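Local coordinates for protein purine nucleoside phosphorylase (Thermus thermophilus, PDB 6TK9) that catalyses the phosphorolysis of purine nucleosides, probably including inosine and guanosine, to the free purine base and ribose 1-phosphate, at residues G24-S29 with F107-A112; P50-S55 with V92-R97; G59-L64 with V76-V81. All coordinates share one frame; numbering follows the deposited sequence.

Contact 1. Residues G24-S29 with F107-A112. With PO4 (phosphate ion), chain G.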
ATOM      1  N   GLY A  24      -2.270 -32.449  21.160  1.00 48.90           N
ATOM      2  CA  GLY A  24      -0.887 -31.966  21.113  1.00 43.97           C
ATOM      3  C   GLY A  24      -0.869 -30.547  21.587  1.00 40.91           C
ATOM      4  O   GLY A  24      -1.842 -29.859  21.372  1.00 43.59           O
ATOM      5  N   LEU A  25       0.208 -30.140  22.225  1.00 44.10           N
ATOM      6  CA  LEU A  25       0.370 -28.781  22.765  1.00 43.55           C
ATOM      7  C   LEU A  25       1.866 -28.474  22.718  1.00 40.90           C
ATOM      8  O   LEU A  25       2.601 -29.233  23.333  1.00 41.18           O
ATOM      9  CB  LEU A  25      -0.208 -28.799  24.182  1.00 45.76           C
ATOM     10  CG  LEU A  25       0.121 -27.588  25.046  1.00 49.82           C
ATOM     11  CD1 LEU A  25      -0.546 -26.332  24.507  1.00 51.00           C
ATOM     12  CD2 LEU A  25      -0.305 -27.834  26.478  1.00 55.25           C
ATOM     13  N   VAL A  26       2.287 -27.475  21.937  1.00 39.19           N
ATOM     14  CA  VAL A  26       3.716 -27.068  21.768  1.00 35.94           C
ATOM     15  C   VAL A  26       3.895 -25.773  22.552  1.00 36.74           C
ATOM     16  O   VAL A  26       3.176 -24.803  22.264  1.00 38.94           O
ATOM     17  CB  VAL A  26       4.122 -26.896  20.286  1.00 35.27           C
ATOM     18  CG1 VAL A  26       5.533 -26.350  20.137  1.00 37.52           C
ATOM     19  CG2 VAL A  26       4.007 -28.182  19.488  1.00 34.06           C
ATOM     20  N   LEU A  27       4.777 -25.795  23.545  1.00 36.75           N
ATOM     21  CA  LEU A  27       5.041 -24.647  24.437  1.00 38.69           C
ATOM     22  C   LEU A  27       6.302 -23.954  23.917  1.00 38.92           C
ATOM     23  O   LEU A  27       7.299 -24.630  23.748  1.00 38.30           O
ATOM     24  CB  LEU A  27       5.178 -25.130  25.896  1.00 38.23           C
ATOM     25  CG  LEU A  27       3.950 -25.849  26.478  1.00 39.51           C
ATOM     26  CD1 LEU A  27       4.235 -26.432  27.856  1.00 38.24           C
ATOM     27  CD2 LEU A  27       2.738 -24.946  26.537  1.00 37.25           C
ATOM     28  N   GLY A  28       6.237 -22.647  23.668  1.00 41.70           N
ATOM     29  CA  GLY A  28       7.352 -21.874  23.089  1.00 41.32           C
ATOM     30  C   GLY A  28       8.157 -21.163  24.152  1.00 43.97           C
ATOM     31  O   GLY A  28       8.123 -21.587  25.325  1.00 43.08           O
ATOM     32  N   SER A  29       8.831 -20.091  23.753  1.00 43.50           N
ATOM     33  CA  SER A  29       9.861 -19.407  24.568  1.00 47.04           C
ATOM     34  C   SER A  29       9.230 -18.880  25.865  1.00 48.39           C
ATOM     35  O   SER A  29       8.353 -17.999  25.793  1.00 48.80           O
ATOM     36  CB  SER A  29      10.572 -18.347  23.758  1.00 42.00           C
ATOM     37  OG  SER A  29      11.067 -18.925  22.556  1.00 37.82           O
ATOM     38  N   PHE A 107      -4.050 -29.920  17.721  1.00 45.74           N
ATOM     39  CA  PHE A 107      -2.777 -29.319  18.193  1.00 42.79           C
ATOM     40  C   PHE A 107      -2.977 -27.848  18.521  1.00 42.29           C
ATOM     41  O   PHE A 107      -3.584 -27.139  17.714  1.00 37.60           O
ATOM     42  CB  PHE A 107      -1.691 -29.453  17.134  1.00 42.90           C
ATOM     43  CG  PHE A 107      -0.766 -30.620  17.329  1.00 41.27           C
ATOM     44  CD1 PHE A 107      -1.081 -31.864  16.821  1.00 41.74           C
ATOM     45  CD2 PHE A 107       0.432 -30.457  17.997  1.00 43.62           C
ATOM     46  CE1 PHE A 107      -0.213 -32.930  16.995  1.00 41.73           C
ATOM     47  CE2 PHE A 107       1.297 -31.522  18.176  1.00 43.17           C
ATOM     48  CZ  PHE A 107       0.972 -32.758  17.671  1.00 43.57           C
ATOM     49  N   LEU A 108      -2.463 -27.439  19.681  1.00 43.05           N
ATOM     50  CA  LEU A 108      -2.382 -26.038  20.154  1.00 43.01           C
ATOM     51  C   LEU A 108      -0.917 -25.619  20.000  1.00 41.21           C
ATOM     52  O   LEU A 108      -0.082 -26.143  20.736  1.00 43.76           O
ATOM     53  CB  LEU A 108      -2.828 -25.956  21.624  1.00 42.33           C
ATOM     54  CG  LEU A 108      -4.333 -25.843  21.902  1.00 47.55           C
ATOM     55  CD1 LEU A 108      -5.155 -26.919  21.191  1.00 47.51           C
ATOM     56  CD2 LEU A 108      -4.619 -25.884  23.393  1.00 45.78           C
ATOM     57  N   LEU A 109      -0.600 -24.750  19.052  1.00 36.93           N
ATOM     58  CA  LEU A 109       0.790 -24.262  18.877  1.00 38.53           C
ATOM     59  C   LEU A 109       0.922 -22.909  19.576  1.00 38.51           C
ATOM     60  O   LEU A 109       0.161 -22.014  19.231  1.00 42.30           O
ATOM     61  CB  LEU A 109       1.091 -24.160  17.382  1.00 37.57           C
ATOM     62  CG  LEU A 109       0.794 -25.418  16.575  1.00 36.29           C
ATOM     63  CD1 LEU A 109       0.891 -25.119  15.092  1.00 37.03           C
ATOM     64  CD2 LEU A 109       1.732 -26.547  16.959  1.00 34.02           C
ATOM     65  N   THR A 110       1.841 -22.790  20.530  1.00 36.90           N
ATOM     66  CA  THR A 110       2.045 -21.570  21.344  1.00 38.95           C
ATOM     67  C   THR A 110       3.456 -21.046  21.077  1.00 39.31           C
ATOM     68  O   THR A 110       4.356 -21.875  20.841  1.00 37.39           O
ATOM     69  CB  THR A 110       1.787 -21.821  22.841  1.00 42.47           C
ATOM     70  OG1 THR A 110       2.959 -22.356  23.467  1.00 42.34           O
ATOM     71  CG2 THR A 110       0.599 -22.734  23.077  1.00 42.22           C
ATOM     72  N   SER A 111       3.623 -19.722  21.141  1.00 37.93           N
ATOM     73  CA  SER A 111       4.882 -19.002  20.821  1.00 38.84           C
ATOM     74  C   SER A 111       4.930 -17.700  21.621  1.00 40.55           C
ATOM     75  O   SER A 111       3.860 -17.190  22.015  1.00 43.64           O
ATOM     76  CB  SER A 111       4.983 -18.733  19.334  1.00 39.84           C
ATOM     77  OG  SER A 111       3.770 -18.168  18.849  1.00 42.11           O
ATOM     78  N   ALA A 112       6.126 -17.179  21.855  1.00 40.71           N
ATOM     79  CA  ALA A 112       6.345 -15.742  22.142  1.00 44.75           C
ATOM     80  C   ALA A 112       6.424 -15.002  20.799  1.00 43.72           C
ATOM     81  O   ALA A 112       7.051 -15.554  19.870  1.00 51.58           O
ATOM     82  CB  ALA A 112       7.599 -15.551  22.966  1.00 42.16           C
TER
HETATM   83  P   PO4 G 301       8.937 -19.305  20.053  1.00 43.27           P
HETATM   84  O1  PO4 G 301       9.545 -20.703  19.865  1.00 38.46           O
HETATM   85  O2  PO4 G 301      10.048 -18.279  20.264  1.00 39.70           O
HETATM   86  O3  PO4 G 301       8.018 -19.272  21.257  1.00 44.60           O
HETATM   87  O4  PO4 G 301       8.111 -18.974  18.814  1.00 43.18           O

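Contact 2. Residues P50-S55 with V92-R97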
ATOM      1  N   PRO A  50      14.718 -41.256  18.273  1.00 51.27           N
ATOM      2  CA  PRO A  50      15.266 -41.343  16.925  1.00 50.81           C
ATOM      3  C   PRO A  50      14.804 -40.207  16.003  1.00 46.84           C
ATOM      4  O   PRO A  50      13.638 -40.010  15.891  1.00 43.26           O
ATOM      5  CB  PRO A  50      14.722 -42.689  16.415  1.00 55.44           C
ATOM      6  CG  PRO A  50      14.529 -43.522  17.656  1.00 52.67           C
ATOM      7  CD  PRO A  50      14.171 -42.535  18.750  1.00 54.62           C
ATOM      8  N   HIS A  51      15.753 -39.511  15.371  1.00 51.79           N
ATOM      9  CA  HIS A  51      15.551 -38.515  14.283  1.00 52.41           C
ATOM     10  C   HIS A  51      14.957 -37.217  14.839  1.00 53.38           C
ATOM     11  O   HIS A  51      14.492 -36.402  14.028  1.00 58.21           O
ATOM     12  CB  HIS A  51      14.661 -39.087  13.172  1.00 53.46           C
ATOM     13  CG  HIS A  51      15.051 -40.455  12.727  1.00 58.43           C
ATOM     14  ND1 HIS A  51      16.291 -40.725  12.187  1.00 59.35           N
ATOM     15  CD2 HIS A  51      14.373 -41.626  12.746  1.00 60.09           C
ATOM     16  CE1 HIS A  51      16.364 -42.011  11.896  1.00 61.94           C
ATOM     17  NE2 HIS A  51      15.197 -42.585  12.227  1.00 63.67           N
ATOM     18  N   PHE A  52      14.948 -37.032  16.161  1.00 53.05           N
ATOM     19  CA  PHE A  52      14.373 -35.827  16.808  1.00 49.09           C
ATOM     20  C   PHE A  52      15.458 -34.759  16.866  1.00 51.42           C
ATOM     21  O   PHE A  52      16.584 -35.019  17.301  1.00 50.08           O
ATOM     22  CB  PHE A  52      13.794 -36.123  18.195  1.00 46.45           C
ATOM     23  CG  PHE A  52      12.288 -36.061  18.324  1.00 45.91           C
ATOM     24  CD1 PHE A  52      11.478 -37.044  17.773  1.00 43.90           C
ATOM     25  CD2 PHE A  52      11.682 -35.045  19.047  1.00 44.45           C
ATOM     26  CE1 PHE A  52      10.103 -37.000  17.925  1.00 42.93           C
ATOM     27  CE2 PHE A  52      10.310 -35.018  19.220  1.00 42.97           C
ATOM     28  CZ  PHE A  52       9.525 -35.997  18.661  1.00 43.84           C
ATOM     29  N   PRO A  53      15.141 -33.529  16.414  1.00 46.47           N
ATOM     30  CA  PRO A  53      16.046 -32.405  16.584  1.00 45.96           C
ATOM     31  C   PRO A  53      16.033 -32.029  18.068  1.00 44.99           C
ATOM     32  O   PRO A  53      14.981 -32.116  18.656  1.00 51.13           O
ATOM     33  CB  PRO A  53      15.425 -31.343  15.677  1.00 45.26           C
ATOM     34  CG  PRO A  53      13.948 -31.625  15.778  1.00 46.98           C
ATOM     35  CD  PRO A  53      13.868 -33.139  15.790  1.00 46.19           C
ATOM     36  N   VAL A  54      17.186 -31.663  18.627  1.00 44.55           N
ATOM     37  CA  VAL A  54      17.298 -31.195  20.037  1.00 46.62           C
ATOM     38  C   VAL A  54      17.209 -29.669  20.042  1.00 47.73           C
ATOM     39  O   VAL A  54      17.794 -29.031  19.168  1.00 50.08           O
ATOM     40  CB  VAL A  54      18.581 -31.690  20.741  1.00 44.73           C
ATOM     41  CG1 VAL A  54      18.752 -33.190  20.579  1.00 43.63           C
ATOM     42  CG2 VAL A  54      19.827 -30.949  20.278  1.00 45.43           C
ATOM     43  N   SER A  55      16.528 -29.133  21.046  1.00 49.00           N
ATOM     44  CA  SER A  55      16.348 -27.691  21.322  1.00 48.38           C
ATOM     45  C   SER A  55      17.670 -27.068  21.767  1.00 45.94           C
ATOM     46  O   SER A  55      18.297 -27.620  22.659  1.00 43.35           O
ATOM     47  CB  SER A  55      15.270 -27.537  22.358  1.00 49.24           C
ATOM     48  OG  SER A  55      14.070 -28.157  21.904  1.00 52.64           O
ATOM     49  N   VAL A  92      12.337 -29.302  11.510  1.00 48.05           N
ATOM     50  CA  VAL A  92      11.569 -28.481  12.496  1.00 43.03           C
ATOM     51  C   VAL A  92      10.193 -29.122  12.745  1.00 38.35           C
ATOM     52  O   VAL A  92       9.670 -28.979  13.869  1.00 42.80           O
ATOM     53  CB  VAL A  92      11.466 -27.007  12.024  1.00 45.86           C
ATOM     54  CG1 VAL A  92      10.297 -26.264  12.643  1.00 46.58           C
ATOM     55  CG2 VAL A  92      12.751 -26.219  12.282  1.00 47.21           C
ATOM     56  N   VAL A  93       9.597 -29.789  11.762  1.00 34.24           N
ATOM     57  CA  VAL A  93       8.210 -30.317  11.916  1.00 35.04           C
ATOM     58  C   VAL A  93       8.229 -31.817  12.206  1.00 35.65           C
ATOM     59  O   VAL A  93       7.130 -32.408  12.209  1.00 37.72           O
ATOM     60  CB  VAL A  93       7.339 -30.035  10.677  1.00 34.81           C
ATOM     61  CG1 VAL A  93       7.133 -28.548  10.451  1.00 33.41           C
ATOM     62  CG2 VAL A  93       7.895 -30.717   9.437  1.00 35.51           C
ATOM     63  N   PHE A  94       9.397 -32.441  12.382  1.00 38.62           N
ATOM     64  CA  PHE A  94       9.453 -33.891  12.691  1.00 38.00           C
ATOM     65  C   PHE A  94       8.608 -34.130  13.947  1.00 38.81           C
ATOM     66  O   PHE A  94       7.629 -34.879  13.864  1.00 37.70           O
ATOM     67  CB  PHE A  94      10.884 -34.435  12.736  1.00 38.18           C
ATOM     68  CG  PHE A  94      10.900 -35.943  12.809  1.00 41.63           C
ATOM     69  CD1 PHE A  94      10.526 -36.711  11.712  1.00 39.46           C
ATOM     70  CD2 PHE A  94      11.193 -36.598  13.999  1.00 45.61           C
ATOM     71  CE1 PHE A  94      10.473 -38.098  11.796  1.00 41.35           C
ATOM     72  CE2 PHE A  94      11.143 -37.985  14.079  1.00 43.45           C
ATOM     73  CZ  PHE A  94      10.785 -38.730  12.978  1.00 42.31           C
ATOM     74  N   PRO A  95       8.866 -33.445  15.097  1.00 36.77           N
ATOM     75  CA  PRO A  95       8.091 -33.664  16.320  1.00 37.02           C
ATOM     76  C   PRO A  95       6.567 -33.684  16.089  1.00 39.70           C
ATOM     77  O   PRO A  95       5.988 -34.738  16.315  1.00 46.66           O
ATOM     78  CB  PRO A  95       8.544 -32.533  17.263  1.00 37.47           C
ATOM     79  CG  PRO A  95       9.944 -32.201  16.805  1.00 36.89           C
ATOM     80  CD  PRO A  95       9.922 -32.437  15.304  1.00 37.57           C
ATOM     81  N   VAL A  96       5.946 -32.588  15.640  1.00 37.79           N
ATOM     82  CA  VAL A  96       4.459 -32.542  15.466  1.00 38.68           C
ATOM     83  C   VAL A  96       3.993 -33.651  14.506  1.00 40.49           C
ATOM     84  O   VAL A  96       2.853 -34.103  14.659  1.00 46.17           O
ATOM     85  CB  VAL A  96       3.931 -31.165  15.022  1.00 37.03           C
ATOM     86  CG1 VAL A  96       4.218 -30.107  16.073  1.00 35.89           C
ATOM     87  CG2 VAL A  96       4.460 -30.742  13.660  1.00 37.89           C
ATOM     88  N   ARG A  97       4.817 -34.095  13.560  1.00 38.88           N
ATOM     89  CA  ARG A  97       4.440 -35.216  12.654  1.00 43.70           C
ATOM     90  C   ARG A  97       4.329 -36.508  13.489  1.00 45.85           C
ATOM     91  O   ARG A  97       3.273 -37.165  13.396  1.00 46.78           O
ATOM     92  CB  ARG A  97       5.418 -35.344  11.474  1.00 44.05           C
ATOM     93  CG  ARG A  97       5.247 -34.276  10.394  1.00 44.95           C
ATOM     94  CD  ARG A  97       6.375 -34.228   9.370  1.00 44.95           C
ATOM     95  NE  ARG A  97       5.932 -33.799   8.049  1.00 45.97           N
ATOM     96  CZ  ARG A  97       6.718 -33.557   6.992  1.00 44.21           C
ATOM     97  NH1 ARG A  97       8.030 -33.698   7.072  1.00 39.63           N
ATOM     98  NH2 ARG A  97       6.170 -33.181   5.844  1.00 45.16           N
TER

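Contact 3. Residues G59-L64 with V76-V81. With PO4 (phosphate ion), chain G.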
ATOM      1  N   GLY A  59      15.004 -21.148  26.822  1.00 54.41           N
ATOM      2  CA  GLY A  59      13.639 -21.357  27.348  1.00 54.43           C
ATOM      3  C   GLY A  59      12.920 -22.525  26.689  1.00 51.78           C
ATOM      4  O   GLY A  59      11.673 -22.519  26.652  1.00 54.85           O
ATOM      5  N   HIS A  60      13.678 -23.494  26.184  1.00 48.53           N
ATOM      6  CA  HIS A  60      13.181 -24.733  25.537  1.00 48.59           C
ATOM      7  C   HIS A  60      13.924 -25.908  26.169  1.00 51.65           C
ATOM      8  O   HIS A  60      15.084 -26.152  25.774  1.00 52.32           O
ATOM      9  CB  HIS A  60      13.395 -24.685  24.012  1.00 47.12           C
ATOM     10  CG  HIS A  60      12.662 -23.577  23.335  1.00 43.87           C
ATOM     11  ND1 HIS A  60      11.525 -23.801  22.579  1.00 41.71           N
ATOM     12  CD2 HIS A  60      12.880 -22.242  23.330  1.00 42.69           C
ATOM     13  CE1 HIS A  60      11.075 -22.652  22.129  1.00 45.03           C
ATOM     14  NE2 HIS A  60      11.896 -21.670  22.577  1.00 41.65           N
ATOM     15  N   ALA A  61      13.294 -26.591  27.125  1.00 54.74           N
ATOM     16  CA  ALA A  61      13.886 -27.751  27.834  1.00 54.77           C
ATOM     17  C   ALA A  61      14.170 -28.901  26.848  1.00 54.40           C
ATOM     18  O   ALA A  61      15.131 -29.663  27.089  1.00 57.12           O
ATOM     19  CB  ALA A  61      12.970 -28.173  28.955  1.00 55.23           C
ATOM     20  N   GLY A  62      13.377 -29.020  25.775  1.00 51.61           N
ATOM     21  CA  GLY A  62      13.476 -30.102  24.779  1.00 49.18           C
ATOM     22  C   GLY A  62      13.090 -31.441  25.390  1.00 50.33           C
ATOM     23  O   GLY A  62      13.935 -32.345  25.418  1.00 47.10           O
ATOM     24  N   ARG A  63      11.851 -31.554  25.875  1.00 47.92           N
ATOM     25  CA  ARG A  63      11.332 -32.755  26.561  1.00 47.55           C
ATOM     26  C   ARG A  63       9.939 -33.063  26.030  1.00 46.96           C
ATOM     27  O   ARG A  63       9.090 -32.184  26.088  1.00 53.03           O
ATOM     28  CB  ARG A  63      11.279 -32.512  28.071  1.00 52.43           C
ATOM     29  CG  ARG A  63      12.616 -32.122  28.682  1.00 55.44           C
ATOM     30  CD  ARG A  63      12.745 -32.614  30.105  1.00 65.52           C
ATOM     31  NE  ARG A  63      14.095 -33.072  30.410  1.00 77.30           N
ATOM     32  CZ  ARG A  63      14.448 -33.717  31.520  1.00 89.98           C
ATOM     33  NH1 ARG A  63      13.553 -33.993  32.462  1.00 93.82           N
ATOM     34  NH2 ARG A  63      15.708 -34.084  31.684  1.00 92.43           N
ATOM     35  N   LEU A  64       9.713 -34.270  25.526  1.00 49.24           N
ATOM     36  CA  LEU A  64       8.352 -34.725  25.158  1.00 49.12           C
ATOM     37  C   LEU A  64       7.667 -35.252  26.425  1.00 52.05           C
ATOM     38  O   LEU A  64       8.247 -36.118  27.092  1.00 50.88           O
ATOM     39  CB  LEU A  64       8.428 -35.799  24.071  1.00 46.41           C
ATOM     40  CG  LEU A  64       7.076 -36.121  23.438  1.00 48.04           C
ATOM     41  CD1 LEU A  64       6.579 -34.925  22.637  1.00 51.60           C
ATOM     42  CD2 LEU A  64       7.150 -37.364  22.566  1.00 45.83           C
ATOM     43  N   VAL A  76       2.563 -33.009  25.346  1.00 42.91           N
ATOM     44  CA  VAL A  76       3.163 -31.656  25.560  1.00 42.04           C
ATOM     45  C   VAL A  76       4.628 -31.705  25.093  1.00 40.89           C
ATOM     46  O   VAL A  76       5.361 -32.598  25.515  1.00 54.01           O
ATOM     47  CB  VAL A  76       2.994 -31.203  27.023  1.00 41.22           C
ATOM     48  CG1 VAL A  76       3.614 -29.837  27.285  1.00 40.78           C
ATOM     49  CG2 VAL A  76       1.526 -31.209  27.425  1.00 39.76           C
ATOM     50  N   TYR A  77       4.999 -30.825  24.167  1.00 41.26           N
ATOM     51  CA  TYR A  77       6.381 -30.515  23.733  1.00 37.47           C
ATOM     52  C   TYR A  77       6.876 -29.405  24.633  1.00 35.73           C
ATOM     53  O   TYR A  77       6.381 -28.304  24.488  1.00 38.73           O
ATOM     54  CB  TYR A  77       6.390 -30.076  22.268  1.00 41.60           C
ATOM     55  CG  TYR A  77       5.950 -31.168  21.335  1.00 44.82           C
ATOM     56  CD1 TYR A  77       4.613 -31.370  21.057  1.00 46.69           C
ATOM     57  CD2 TYR A  77       6.856 -32.071  20.821  1.00 45.58           C
ATOM     58  CE1 TYR A  77       4.194 -32.400  20.232  1.00 47.43           C
ATOM     59  CE2 TYR A  77       6.453 -33.110  19.999  1.00 48.43           C
ATOM     60  CZ  TYR A  77       5.120 -33.265  19.692  1.00 46.67           C
ATOM     61  OH  TYR A  77       4.727 -34.269  18.862  1.00 60.13           O
ATOM     62  N   LYS A  78       7.696 -29.717  25.623  1.00 40.01           N
ATOM     63  CA  LYS A  78       8.287 -28.675  26.500  1.00 46.58           C
ATOM     64  C   LYS A  78       9.425 -28.033  25.693  1.00 45.99           C
ATOM     65  O   LYS A  78      10.543 -28.583  25.713  1.00 48.59           O
ATOM     66  CB  LYS A  78       8.715 -29.245  27.863  1.00 47.13           C
ATOM     67  CG  LYS A  78       9.324 -28.207  28.804  1.00 49.04           C
ATOM     68  CD  LYS A  78       9.545 -28.601  30.266  1.00 49.11           C
ATOM     69  CE  LYS A  78      10.023 -27.401  31.069  1.00 51.03           C
ATOM     70  NZ  LYS A  78      10.134 -27.674  32.523  1.00 50.67           N
ATOM     71  N   GLY A  79       9.115 -26.960  24.958  1.00 46.22           N
ATOM     72  CA  GLY A  79      10.027 -26.300  23.995  1.00 47.15           C
ATOM     73  C   GLY A  79       9.966 -26.935  22.609  1.00 44.17           C
ATOM     74  O   GLY A  79       9.305 -27.985  22.468  1.00 45.39           O
ATOM     75  N   ARG A  80      10.646 -26.327  21.629  1.00 41.95           N
ATOM     76  CA  ARG A  80      10.628 -26.702  20.183  1.00 40.19           C
ATOM     77  C   ARG A  80      11.967 -26.313  19.554  1.00 41.75           C
ATOM     78  O   ARG A  80      12.865 -25.850  20.302  1.00 46.22           O
ATOM     79  CB  ARG A  80       9.483 -26.045  19.399  1.00 36.96           C
ATOM     80  CG  ARG A  80       9.381 -24.532  19.558  1.00 38.35           C
ATOM     81  CD  ARG A  80       8.915 -23.808  18.309  1.00 35.94           C
ATOM     82  NE  ARG A  80       7.487 -23.939  18.075  1.00 36.09           N
ATOM     83  CZ  ARG A  80       6.552 -23.186  18.647  1.00 35.83           C
ATOM     84  NH1 ARG A  80       6.893 -22.245  19.513  1.00 34.43           N
ATOM     85  NH2 ARG A  80       5.272 -23.395  18.370  1.00 34.15           N
ATOM     86  N   VAL A  81      12.096 -26.532  18.243  1.00 41.02           N
ATOM     87  CA  VAL A  81      13.293 -26.155  17.445  1.00 42.24           C
ATOM     88  C   VAL A  81      12.878 -25.116  16.402  1.00 42.67           C
ATOM     89  O   VAL A  81      11.679 -25.021  16.042  1.00 40.70           O
ATOM     90  CB  VAL A  81      13.965 -27.385  16.817  1.00 44.37           C
ATOM     91  CG1 VAL A  81      14.411 -28.355  17.898  1.00 45.70           C
ATOM     92  CG2 VAL A  81      13.077 -28.081  15.799  1.00 43.32           C
TER
HETATM   93  P   PO4 G 301       8.937 -19.305  20.053  1.00 43.27           P
HETATM   94  O1  PO4 G 301       9.545 -20.703  19.865  1.00 38.46           O
HETATM   95  O2  PO4 G 301      10.048 -18.279  20.264  1.00 39.70           O
HETATM   96  O3  PO4 G 301       8.018 -19.272  21.257  1.00 44.60           O
HETATM   97  O4  PO4 G 301       8.111 -18.974  18.814  1.00 43.18           O

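Contact 1. Residues G24-S29 with F107-A112
S29 and A112 lie next to each other and aim their backbone amides at one oxygen of a bound phosphate ion: S29 N is 2.7 Å and A112 N 2.9 Å from PO4 O3. S29 OG stays on the same side as its own backbone N (chi1 -53°) and donates to a second oxygen, PO4 O2, at 2.6 Å. The site lies at the C-terminal end of strand 23-27, beside its parallel neighbour 106-115, which continues past it in the central mixed sheet of the phosphorylase superfamily fold. S211, H82 and R80 also bind the ion, consistent with the phosphate-binding pocket expected of this enzyme. A CB on G28 would collide with PO4 O3 and with T110 O.

Behind this first shell stands T110. Its OG1, placed between the backbone N and the carbonyl carbon (chi1 84°), donates to V26 O at 2.7 Å, in the carbonyl plane on a lone pair, and accepts G28 N at 3.3 Å. T110 N also binds V26 O, which is thus gripped twice. Replacing this threonine by a valine is likely to leave V26 O with only the T110 amide of its two donors here and the G28 amide without this acceptor, so that the loop carrying S29 could shift.

Farther back the ladder continues: V26 N meets L108 O almost straight (166°), and L108 N bonds to G24 O. On one face L25 CD1 rests 3.7 Å from L108 CB, under helix 257-270; on the other V26 CG2 meets L109 CD2 at 3.8 Å, against helix 213-222. At the far end G24 CA sits over the F107 ring, 3.8 Å from its centroid, where any CB would run into F107 CE2.

Contact 2. Residues P50-S55 with V92-R97
The F94 side chain leaves its backbone with CG opposite N (chi1 -170°) and swings its ring out from the start of helix 94-102 to meet H51 and F52, while F52, at an unusual chi1 of -110°, turns its own ring in toward F94 and P95. The two phenyl planes are nearly perpendicular, 83° apart. F52 CD1 approaches the edge of the F94 ring, 3.8 Å from F94 CD2, with the ring centroids 5.8 Å apart. Farther round the same F52 ring, and on the same side of its plane, F52 CE2 is 3.6 Å from P95 CB, and F52 CZ is as close to P95 CA. The F52 ring thus spans two successive residues of the first helical turn, F94 and P95.

P53 extends the contact, its CD 4.0 Å from P95 CD, so that the two pyrrolidine rings meet through their CD and CG corners. Toward the start of the segment H51 lays its CB off-centre over F94, 4.2 Å from the ring centroid, and H51 O comes within 3.3 Å of F94 CD2. The imidazole of H51 is directed elsewhere, through NE2 to E8 on helix 4-14, the same helix that supplies I6 and A9 to pack on F94. Y46 meets the F52 ring as well.

The contact thereby joins the loop between strands 39-45 and 63-66 to the beginning of helix 94-102, within the phosphorylase superfamily fold. Its chemistry is mainly aromatic and aliphatic, with the backbone oxygens of P50 and H51 beside the F94 ring. P95 brings no N-H to the first turn, and polar groups of the loop find partners outside, such as V54 O with Y87 OH and S55 OG with R80 O; the fit of helix to loop therefore depends on the shapes of rings rather than on directed bonds.

Contact 3. Residues G59-L64 with V76-V81
H60 meets G79 and R80 along one side of its side chain, from CB through ND1 to CE1. CB lies 3.7 Å from G79 CA. CG faces the R80 backbone, and next to it ND1 accepts R80 N at 2.8 Å, the donor lying close to the imidazole plane, which fixes the rotation of the ring. CE1 rests 3.6 Å from R80 CG and 3.4 Å from PO4 O1, an oxygen of the bound phosphate. NE2, at the tip, is hydrogen-bonded to S29 OG, and the ring of H82 packs edge-to-face with it. R80 NH1 donates to the same PO4 O1 at 3.1 Å; the guanidinium is steadied by T110 O and by a salt bridge to E215.

Past this point the two segments become antiparallel strands of the central sheet, with a G1 beta bulge where strand 63-66 begins and strand 72-78 ends: G62, at positive phi (67°), and R63 both face K78, whose carbonyl takes R63 N and, weakly, G62 N. K78 N returns a bond to R63 O at 2.9 Å. The extended K78 chain runs past A61, with A61 CB 3.6 Å from K78 CG, before NZ pairs with D36. R63 instead turns its guanidinium to E43. On the opposite face of the strands, L64, its chain turned away from its own N (chi1 -168°), sets CD1 over the Y77 ring, 3.6 Å from the centroid.

All three contacts are largely buried, but contact 1 lies deepest, its centre about 3 Å from that of the chain; contacts 2 and 3 lie about 13 and 11 Å out, and in contact 3 A61 is exposed. Contacts 1 and 3 belong to one sheet, in which strands 23-27 and 72-78 are neighbours, and both reach the phosphate; there backbone ladders combine with polar side chains, and S29 with H60 and T110 with R80 tie them together. Contact 2, off the sheet and away from the ion, is mainly apolar. It still joins the others: V96 packs on V26 and F107, and P53 packs on V81.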